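Local coordinates for pfam DUF1093 family protein (Bacillus subtilis, PDB 3NPP), which is of unknown function but probably carries a signal sequence in its full-length form, of which this chain is the beta-rich DUF1093 part, at residues Glu76-Asp80 / Ser81-Lys85. Sequence-based numbering, arbitrary orientation.
Sequences EDMPD and SVQSK
At the start of the C-terminal helix 80-86, where Pro79 sits at the N-cap position, Gln83 meets the carbonyls of Met78 and Pro79. Gln83, in the first turn, reaches back along the loop that comes from strand 66-73. Its CG stands anti to the carbonyl carbon (chi1 -67°) and the chain runs on extended, which carries the amide past the carbonyl of Pro79 to that of Met78. There NE2 of Gln83 donates to O of Met78 at 2.9 Å, the acceptor close to the amide plane and the donor tilted from the carbonyl plane. The same NE2 lies 3.0 Å from O of Glu76. The backbone N of Gln83 meanwhile binds O of Pro79 at 2.8 Å in a nearly straight bond, and N of Ser84 binds O of Asp80 at 3.1 Å. A water that donates to O of Asp80 also bonds with OG of Ser84. On the inner side, CB of Pro79 lies against CG2 of Val82 at 3.7 Å, the two side chains pointing the same way. The selenomethionine Met78 bends at chi3 and crosses Val82 at about a right angle, and CE of Met78 lies 4.1 Å from CG1 of Val82; all three side chains also touch Tyr13 of strand 9-15. With an alanine at position 83 the carbonyl of Met78 is likely to lose its side-chain donor, and the loop to be freer to move. Backbone and side chain of one glutamine thus grip two successive carbonyls, consistent with Gln83 tying the loop to the helix start while the apolar side chains pack both against Tyr13.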
loop_
_atom_site.group_PDB
_atom_site.type_symbol
_atom_site.label_atom_id
_atom_site.label_comp_id
_atom_site.label_asym_id
_atom_site.label_seq_id
_atom_site.Cartn_x
_atom_site.Cartn_y
_atom_site.Cartn_z
ATOM N N GLU A 76 12.849 -24.966 4.329
ATOM C CA GLU A 76 11.854 -26.043 4.335
ATOM C C GLU A 76 10.398 -25.608 4.564
ATOM O O GLU A 76 9.497 -26.394 4.293
ATOM C CB GLU A 76 12.243 -27.149 5.332
ATOM C CG GLU A 76 12.226 -26.787 6.842
ATOM C CD GLU A 76 13.506 -26.128 7.342
ATOM O OE1 GLU A 76 14.407 -25.785 6.506
ATOM O OE2 GLU A 76 13.594 -25.935 8.567
ATOM N N ASP A 77 10.174 -24.363 5.016
ATOM C CA ASP A 77 8.845 -23.836 5.234
ATOM C C ASP A 77 8.382 -22.874 4.156
ATOM O O ASP A 77 7.276 -22.403 4.238
ATOM C CB ASP A 77 8.774 -23.107 6.581
ATOM C CG ASP A 77 9.306 -23.940 7.701
ATOM O OD1 ASP A 77 8.925 -25.141 7.776
ATOM O OD2 ASP A 77 10.149 -23.420 8.468
HETATM N N MSE A 78 9.210 -22.602 3.143
HETATM C CA MSE A 78 8.805 -21.748 2.042
HETATM C C MSE A 78 7.865 -22.543 1.140
HETATM O O MSE A 78 7.904 -23.815 1.146
HETATM C CB MSE A 78 10.020 -21.288 1.251
HETATM C CG MSE A 78 10.996 -20.461 2.080
HETATM SE SE MSE A 78 12.402 -19.655 1.063
HETATM C CE MSE A 78 13.050 -21.173 -0.001
ATOM N N PRO A 79 7.093 -21.847 0.292
ATOM C CA PRO A 79 6.284 -22.573 -0.703
ATOM C C PRO A 79 7.095 -23.573 -1.569
ATOM O O PRO A 79 8.260 -23.301 -1.897
ATOM C CB PRO A 79 5.752 -21.464 -1.577
ATOM C CG PRO A 79 5.645 -20.295 -0.654
ATOM C CD PRO A 79 6.822 -20.395 0.254
ATOM N N ASP A 80 6.473 -24.692 -1.930
ATOM C CA ASP A 80 7.184 -25.793 -2.617
ATOM C C ASP A 80 7.853 -25.357 -3.902
ATOM O O ASP A 80 9.037 -25.658 -4.107
ATOM C CB ASP A 80 6.236 -26.983 -2.934
ATOM C CG ASP A 80 6.089 -27.972 -1.768
ATOM O OD1 ASP A 80 6.414 -27.608 -0.606
ATOM O OD2 ASP A 80 5.637 -29.141 -2.034
ATOM N N SER A 81 7.125 -24.619 -4.748
ATOM C CA SER A 81 7.708 -24.112 -6.011
ATOM C C SER A 81 8.772 -23.048 -5.799
ATOM O O SER A 81 9.686 -22.944 -6.614
ATOM C CB SER A 81 6.654 -23.605 -6.993
ATOM O OG SER A 81 5.712 -24.619 -7.344
ATOM N N VAL A 82 8.695 -22.313 -4.703
ATOM C CA VAL A 82 9.751 -21.375 -4.324
ATOM C C VAL A 82 11.011 -22.125 -3.889
ATOM O O VAL A 82 12.112 -21.773 -4.327
ATOM C CB VAL A 82 9.289 -20.414 -3.217
ATOM C CG1 VAL A 82 10.445 -19.559 -2.725
ATOM C CG2 VAL A 82 8.139 -19.559 -3.731
ATOM N N GLN A 83 10.852 -23.170 -3.068
ATOM C CA GLN A 83 11.990 -24.052 -2.716
ATOM C C GLN A 83 12.742 -24.613 -3.969
ATOM O O GLN A 83 13.981 -24.578 -4.016
ATOM C CB GLN A 83 11.539 -25.230 -1.847
ATOM C CG GLN A 83 11.035 -24.881 -0.441
ATOM C CD GLN A 83 10.708 -26.131 0.381
ATOM O OE1 GLN A 83 11.336 -27.166 0.206
ATOM N NE2 GLN A 83 9.728 -26.034 1.274
ATOM N N SER A 84 11.981 -25.087 -4.969
ATOM C CA SER A 84 12.549 -25.579 -6.251
ATOM C C SER A 84 13.348 -24.544 -7.014
ATOM O O SER A 84 14.362 -24.885 -7.625
ATOM C CB SER A 84 11.454 -26.097 -7.185
ATOM O OG SER A 84 10.842 -27.242 -6.633
ATOM N N LYS A 85 12.876 -23.303 -7.000
ATOM C CA LYS A 85 13.537 -22.194 -7.710
ATOM C C LYS A 85 14.708 -21.569 -6.952
ATOM O O LYS A 85 15.640 -21.098 -7.570
ATOM C CB LYS A 85 12.512 -21.117 -8.110
ATOM C CG LYS A 85 11.784 -21.439 -9.452
ATOM C CD LYS A 85 10.322 -20.995 -9.440
ATOM C CE LYS A 85 9.564 -21.423 -10.715
ATOM N NZ LYS A 85 8.131 -20.930 -10.658
HETATM O O HOH W 1 9.848 -28.416 -3.807
#